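Phage related exonuclease (Haemophilus somnus 129PT, PDB 3K93) is probably a DNA exonuclease of phage origin, hydrolysing nucleic acid with the help of a metal ion. Local coordinates at residues A135-Q140 / I155-F160; E43-D48 / D216-E221. All coordinates share one frame; numbering follows the deposited sequence.

Interaction 1: residues A135-Q140 / I155-F160; sequences AGYDIQ and IDFVLF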
loop_
_atom_site.group_PDB
_atom_site.type_symbol
_atom_site.label_atom_id
_atom_site.label_comp_id
_atom_site.label_asym_id
_atom_site.label_seq_id
_atom_site.Cartn_x
_atom_site.Cartn_y
_atom_site.Cartn_z
ATOM N N ALA A 135 7.573 -14.020 -3.640
ATOM C CA ALA A 135 7.608 -14.320 -2.208
ATOM C C ALA A 135 9.020 -14.670 -1.712
ATOM O O ALA A 135 9.210 -14.782 -0.529
ATOM C CB ALA A 135 6.661 -15.409 -1.854
ATOM N N GLY A 136 9.979 -14.829 -2.620
ATOM C CA GLY A 136 11.320 -15.236 -2.285
ATOM C C GLY A 136 11.536 -16.717 -2.009
ATOM O O GLY A 136 12.582 -17.100 -1.472
ATOM N N TYR A 137 10.574 -17.559 -2.366
ATOM C CA TYR A 137 10.712 -18.988 -2.089
ATOM C C TYR A 137 11.768 -19.630 -2.919
ATOM O O TYR A 137 12.352 -20.611 -2.499
ATOM C CB TYR A 137 9.424 -19.721 -2.303
ATOM C CG TYR A 137 8.255 -19.227 -1.491
ATOM C CD1 TYR A 137 8.425 -18.734 -0.190
ATOM C CD2 TYR A 137 6.956 -19.301 -2.003
ATOM C CE1 TYR A 137 7.340 -18.325 0.563
ATOM C CE2 TYR A 137 5.854 -18.854 -1.250
ATOM C CZ TYR A 137 6.059 -18.388 0.015
ATOM O OH TYR A 137 5.030 -17.949 0.776
ATOM N N ASP A 138 12.026 -19.104 -4.112
ATOM C CA ASP A 138 13.148 -19.624 -4.895
ATOM C C ASP A 138 14.478 -19.535 -4.135
ATOM O O ASP A 138 15.224 -20.501 -4.071
ATOM C CB ASP A 138 13.244 -18.972 -6.285
ATOM C CG ASP A 138 13.125 -17.442 -6.266
ATOM O OD1 ASP A 138 12.980 -16.812 -5.203
ATOM O OD2 ASP A 138 13.179 -16.852 -7.354
ATOM N N ILE A 139 14.734 -18.396 -3.505
ATOM C CA ILE A 139 15.980 -18.174 -2.763
ATOM C C ILE A 139 15.975 -19.030 -1.481
ATOM O O ILE A 139 17.007 -19.589 -1.077
ATOM C CB ILE A 139 16.142 -16.693 -2.354
ATOM C CG1 ILE A 139 16.007 -15.755 -3.568
ATOM C CG2 ILE A 139 17.489 -16.472 -1.739
ATOM C CD1 ILE A 139 17.042 -16.079 -4.698
ATOM N N GLN A 140 14.809 -19.127 -0.856
ATOM C CA GLN A 140 14.654 -19.993 0.310
ATOM C C GLN A 140 15.075 -21.423 -0.030
ATOM O O GLN A 140 15.746 -22.083 0.777
ATOM C CB GLN A 140 13.210 -19.973 0.789
ATOM C CG GLN A 140 12.889 -20.803 2.032
ATOM C CD GLN A 140 11.396 -20.959 2.295
ATOM O OE1 GLN A 140 10.575 -20.702 1.416
ATOM N NE2 GLN A 140 11.043 -21.430 3.502
ATOM N N ILE A 155 8.585 -26.786 -4.820
ATOM C CA ILE A 155 7.680 -26.042 -3.950
ATOM C C ILE A 155 6.294 -26.511 -4.323
ATOM O O ILE A 155 5.852 -26.308 -5.452
ATOM C CB ILE A 155 7.786 -24.527 -4.186
ATOM C CG1 ILE A 155 9.207 -24.032 -3.961
ATOM C CG2 ILE A 155 6.822 -23.765 -3.302
ATOM C CD1 ILE A 155 9.507 -22.698 -4.661
ATOM N N ASP A 156 5.633 -27.180 -3.393
ATOM C CA ASP A 156 4.246 -27.640 -3.564
ATOM C C ASP A 156 3.283 -26.600 -2.962
ATOM O O ASP A 156 3.103 -26.537 -1.739
ATOM C CB ASP A 156 4.053 -28.966 -2.819
ATOM C CG ASP A 156 4.608 -30.185 -3.577
ATOM O OD1 ASP A 156 5.084 -30.080 -4.741
ATOM O OD2 ASP A 156 4.518 -31.277 -2.990
ATOM N N PHE A 157 2.694 -25.767 -3.814
ATOM C CA PHE A 157 1.604 -24.883 -3.428
ATOM C C PHE A 157 0.360 -25.767 -3.361
ATOM O O PHE A 157 0.008 -26.391 -4.356
ATOM C CB PHE A 157 1.391 -23.804 -4.476
ATOM C CG PHE A 157 2.495 -22.817 -4.542
ATOM C CD1 PHE A 157 2.563 -21.787 -3.629
ATOM C CD2 PHE A 157 3.459 -22.896 -5.516
ATOM C CE1 PHE A 157 3.584 -20.867 -3.686
ATOM C CE2 PHE A 157 4.480 -21.966 -5.576
ATOM C CZ PHE A 157 4.550 -20.971 -4.662
ATOM N N VAL A 158 -0.286 -25.789 -2.182
ATOM C CA VAL A 158 -1.423 -26.654 -1.914
ATOM C C VAL A 158 -2.579 -25.875 -1.285
ATOM O O VAL A 158 -2.383 -25.089 -0.332
ATOM C CB VAL A 158 -1.017 -27.835 -1.023
ATOM C CG1 VAL A 158 -0.109 -28.780 -1.797
ATOM C CG2 VAL A 158 -0.331 -27.354 0.235
ATOM N N LEU A 159 -3.779 -26.060 -1.836
ATOM C CA LEU A 159 -5.005 -25.417 -1.345
ATOM C C LEU A 159 -5.893 -26.454 -0.698
ATOM O O LEU A 159 -6.414 -27.364 -1.381
ATOM C CB LEU A 159 -5.786 -24.744 -2.496
ATOM C CG LEU A 159 -7.071 -24.045 -2.050
ATOM C CD1 LEU A 159 -6.784 -22.922 -1.021
ATOM C CD2 LEU A 159 -7.916 -23.512 -3.262
ATOM N N PHE A 160 -6.057 -26.327 0.618
ATOM C CA PHE A 160 -7.024 -27.097 1.349
ATOM C C PHE A 160 -8.075 -26.120 1.848
ATOM O O PHE A 160 -7.805 -24.920 1.952
ATOM C CB PHE A 160 -6.371 -27.743 2.595
ATOM C CG PHE A 160 -5.284 -28.743 2.285
ATOM C CD1 PHE A 160 -5.599 -29.988 1.769
ATOM C CD2 PHE A 160 -3.957 -28.453 2.543
ATOM C CE1 PHE A 160 -4.620 -30.914 1.483
ATOM C CE2 PHE A 160 -2.950 -29.415 2.262
ATOM C CZ PHE A 160 -3.298 -30.640 1.731
#
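Tyr-137 and Ile-155 make the nearest backbone approach between the first turn of a helix and the second half of a strand, their CA atoms 7.9 Å apart. Residues 155-158 run extended, while Gly-136 is the joint between two helices: with positive phi (78°) it closes helix 125-135 in a Schellman motif and N-caps helix 137-148, its O receiving Gln-140 N at 3.1 Å and, weakly, Ile-139 N. Asp-138 OD1 accepts Ile-139 N at 2.9 Å from above the carboxylate plane, a bent bond of 131°. Across the contact the forces are purely apolar. Ile-155 CG1 lies anti to the carbonyl carbon and the chain then extends (chi2 158°), which carries CD1 up against Tyr-137 CB at 3.8 Å. Farther out, the tyrosine ring offers its edge: Tyr-137 CE2 meets Phe-157 CE1 at 3.9 Å, near the tyrosine plane but oblique to the phenylalanine ring. Each ring is also covered on one face from within its own segment. Ala-135 CB sits 3.5 Å above the centre of the Tyr-137 ring, and Ile-155 CG2 lies over the rim of the Phe-157 ring. Lys-113 makes a cation-pi contact with Tyr-137 and a hydrogen bond to Gln-140 OE1; it follows Asp-111 and Thr-112, which with Asp-100 form the sodium site, an arrangement consistent with the PD-(D/E)XK nuclease core. Strand 152-158 runs between strands 108-114 and 189-195, parallel to the first and antiparallel to the second, and helices 125-135 and 137-148 lie in the crossover linking 108-114 to 152-158.

Interaction 2: residues E43-D48 / D216-E221; sequences EMAKFD and DQLISE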
loop_
_atom_site.group_PDB
_atom_site.type_symbol
_atom_site.label_atom_id
_atom_site.label_comp_id
_atom_site.label_asym_id
_atom_site.label_seq_id
_atom_site.Cartn_x
_atom_site.Cartn_y
_atom_site.Cartn_z
ATOM N N GLU A 43 15.349 -4.966 11.756
ATOM C CA GLU A 43 14.320 -5.719 12.464
ATOM C C GLU A 43 14.940 -6.911 13.187
ATOM O O GLU A 43 14.534 -7.266 14.322
ATOM C CB GLU A 43 13.234 -6.215 11.518
ATOM C CG GLU A 43 12.394 -5.124 10.920
ATOM C CD GLU A 43 11.293 -5.643 9.962
ATOM O OE1 GLU A 43 11.421 -6.747 9.426
ATOM O OE2 GLU A 43 10.314 -4.914 9.734
HETATM N N MSE A 44 15.922 -7.523 12.542
HETATM C CA MSE A 44 16.626 -8.647 13.138
HETATM C C MSE A 44 17.426 -8.144 14.328
HETATM O O MSE A 44 17.409 -8.783 15.368
HETATM C CB MSE A 44 17.546 -9.336 12.108
HETATM C CG MSE A 44 16.776 -10.006 10.938
HETATM SE SE MSE A 44 17.958 -10.395 9.395
HETATM C CE MSE A 44 16.614 -10.780 8.067
ATOM N N ALA A 45 18.142 -7.019 14.181
ATOM C CA ALA A 45 18.892 -6.450 15.304
ATOM C C ALA A 45 17.956 -6.128 16.488
ATOM O O ALA A 45 18.271 -6.451 17.612
ATOM C CB ALA A 45 19.671 -5.213 14.879
ATOM N N LYS A 46 16.807 -5.508 16.221
ATOM C CA LYS A 46 15.886 -5.129 17.303
ATOM C C LYS A 46 15.235 -6.361 17.966
ATOM O O LYS A 46 14.888 -6.330 19.147
ATOM C CB LYS A 46 14.802 -4.174 16.802
ATOM C CG LYS A 46 15.291 -2.792 16.405
ATOM C CD LYS A 46 14.116 -1.864 16.029
ATOM C CE LYS A 46 14.583 -0.691 15.192
ATOM N NZ LYS A 46 13.453 0.163 14.751
ATOM N N PHE A 47 15.027 -7.423 17.213
ATOM C CA PHE A 47 14.581 -8.645 17.845
ATOM C C PHE A 47 15.634 -9.198 18.802
ATOM O O PHE A 47 15.319 -9.517 19.955
ATOM C CB PHE A 47 14.199 -9.734 16.837
ATOM C CG PHE A 47 13.780 -11.001 17.502
ATOM C CD1 PHE A 47 12.547 -11.079 18.138
ATOM C CD2 PHE A 47 14.642 -12.090 17.574
ATOM C CE1 PHE A 47 12.146 -12.256 18.803
ATOM C CE2 PHE A 47 14.264 -13.305 18.252
ATOM C CZ PHE A 47 13.020 -13.386 18.850
ATOM N N ASP A 48 16.879 -9.305 18.347
ATOM C CA ASP A 48 17.932 -9.912 19.185
ATOM C C ASP A 48 18.302 -9.005 20.366
ATOM O O ASP A 48 18.666 -9.496 21.421
ATOM C CB ASP A 48 19.227 -10.206 18.390
ATOM C CG ASP A 48 19.039 -11.231 17.291
ATOM O OD1 ASP A 48 18.045 -11.961 17.302
ATOM O OD2 ASP A 48 19.905 -11.280 16.391
ATOM N N ASP A 216 26.373 -6.056 12.895
ATOM C CA ASP A 216 27.362 -5.835 13.952
ATOM C C ASP A 216 27.510 -4.342 14.318
ATOM O O ASP A 216 27.697 -3.971 15.495
ATOM C CB ASP A 216 28.735 -6.378 13.515
ATOM C CG ASP A 216 28.783 -7.934 13.465
ATOM O OD1 ASP A 216 27.905 -8.598 14.052
ATOM O OD2 ASP A 216 29.719 -8.478 12.842
ATOM N N GLN A 217 27.453 -3.503 13.293
ATOM C CA GLN A 217 27.492 -2.070 13.452
ATOM C C GLN A 217 26.251 -1.610 14.231
ATOM O O GLN A 217 26.355 -0.754 15.079
ATOM C CB GLN A 217 27.590 -1.424 12.045
ATOM C CG GLN A 217 27.343 0.074 11.928
ATOM C CD GLN A 217 27.293 0.534 10.436
ATOM O OE1 GLN A 217 28.064 0.026 9.593
ATOM N NE2 GLN A 217 26.375 1.476 10.118
ATOM N N LEU A 218 25.087 -2.200 13.952
ATOM C CA LEU A 218 23.876 -1.807 14.668
ATOM C C LEU A 218 24.022 -2.192 16.140
ATOM O O LEU A 218 23.732 -1.370 17.012
ATOM C CB LEU A 218 22.612 -2.430 14.063
ATOM C CG LEU A 218 22.248 -2.040 12.638
ATOM C CD1 LEU A 218 20.964 -2.752 12.228
ATOM C CD2 LEU A 218 22.119 -0.486 12.422
ATOM N N ILE A 219 24.475 -3.414 16.401
ATOM C CA ILE A 219 24.686 -3.905 17.768
ATOM C C ILE A 219 25.640 -2.985 18.545
ATOM O O ILE A 219 25.371 -2.655 19.679
ATOM C CB ILE A 219 25.243 -5.348 17.786
ATOM C CG1 ILE A 219 24.236 -6.354 17.202
ATOM C CG2 ILE A 219 25.640 -5.782 19.217
ATOM C CD1 ILE A 219 22.836 -6.349 17.840
ATOM N N SER A 220 26.725 -2.551 17.906
ATOM C CA SER A 220 27.691 -1.665 18.536
ATOM C C SER A 220 27.128 -0.326 18.937
ATOM O O SER A 220 27.551 0.223 19.915
ATOM C CB SER A 220 28.891 -1.453 17.626
ATOM O OG SER A 220 29.553 -2.696 17.538
ATOM N N GLU A 221 26.162 0.192 18.189
ATOM C CA GLU A 221 25.528 1.439 18.592
ATOM C C GLU A 221 24.748 1.292 19.903
ATOM O O GLU A 221 24.547 2.257 20.585
ATOM C CB GLU A 221 24.540 1.924 17.525
ATOM C CG GLU A 221 25.176 2.441 16.268
ATOM C CD GLU A 221 24.158 3.127 15.370
ATOM O OE1 GLU A 221 23.297 3.879 15.866
ATOM O OE2 GLU A 221 24.227 2.912 14.155
#
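Ala-45 CB is the one side-chain group of residues 43-48 in contact with 216-221, and the contact between the segments is entirely apolar. The Ala-45 methyl meets Leu-218 CD1 at 3.8 Å and Leu-218 CB at 4.1 Å, and reaches Ile-219 CD1 more loosely at 4.5 Å. Leu-218 CG is anti to the carbonyl carbon (chi1 -63°), with CD1 extended beyond it to lie alongside the alanine methyl. The small side chain lets the CA atoms of Ala-45 and Ile-219 come within 6.8 Å. This is helix-on-helix packing between helix 35-50 and the C-terminal helix 198-221, at the periphery of the chain; Arg-42 and Leu-49 of helix 35-50 extend it onto Leu-218 and Ile-219, and Phe-124 of the second subunit also packs on Ala-45 and Leu-218. Hydrogen bonds lie beside the apolar patch. Asp-48 OD2 ties the same two helices by bonding Tyr-215 OH, while Asp-216 O is gripped twice, by Ser-220 N and by Ser-220 OG (3.0 Å), from opposite faces of its carbonyl plane. Charged groups serve the subunit boundary: Lys-46, its CB directed away from 216-221, forms a salt bridge with Glu-127 of the second subunit and hydrogen-bonds the carbonyls of Ile-118, Gly-119 and His-121 there.

How the interactions relate
Interaction 1 lies near the middle of the chain, about 7 Å from its centre, and interaction 2 on the periphery, about 22 Å away; the touching residues of the second are nonetheless all buried, whereas Tyr-137 and Asp-138 are partly exposed. Along the sequence interaction 1 is nested inside the long loop that interaction 2 closes, and the two share no helix or strand; their nearest atoms stay about 11 Å apart. Both are apolar, but one sets an aromatic pair and an isoleucine between helix and sheet near the sodium site, while the other joins two helices through aliphatic groups. A second subunit reaches interaction 2 alone.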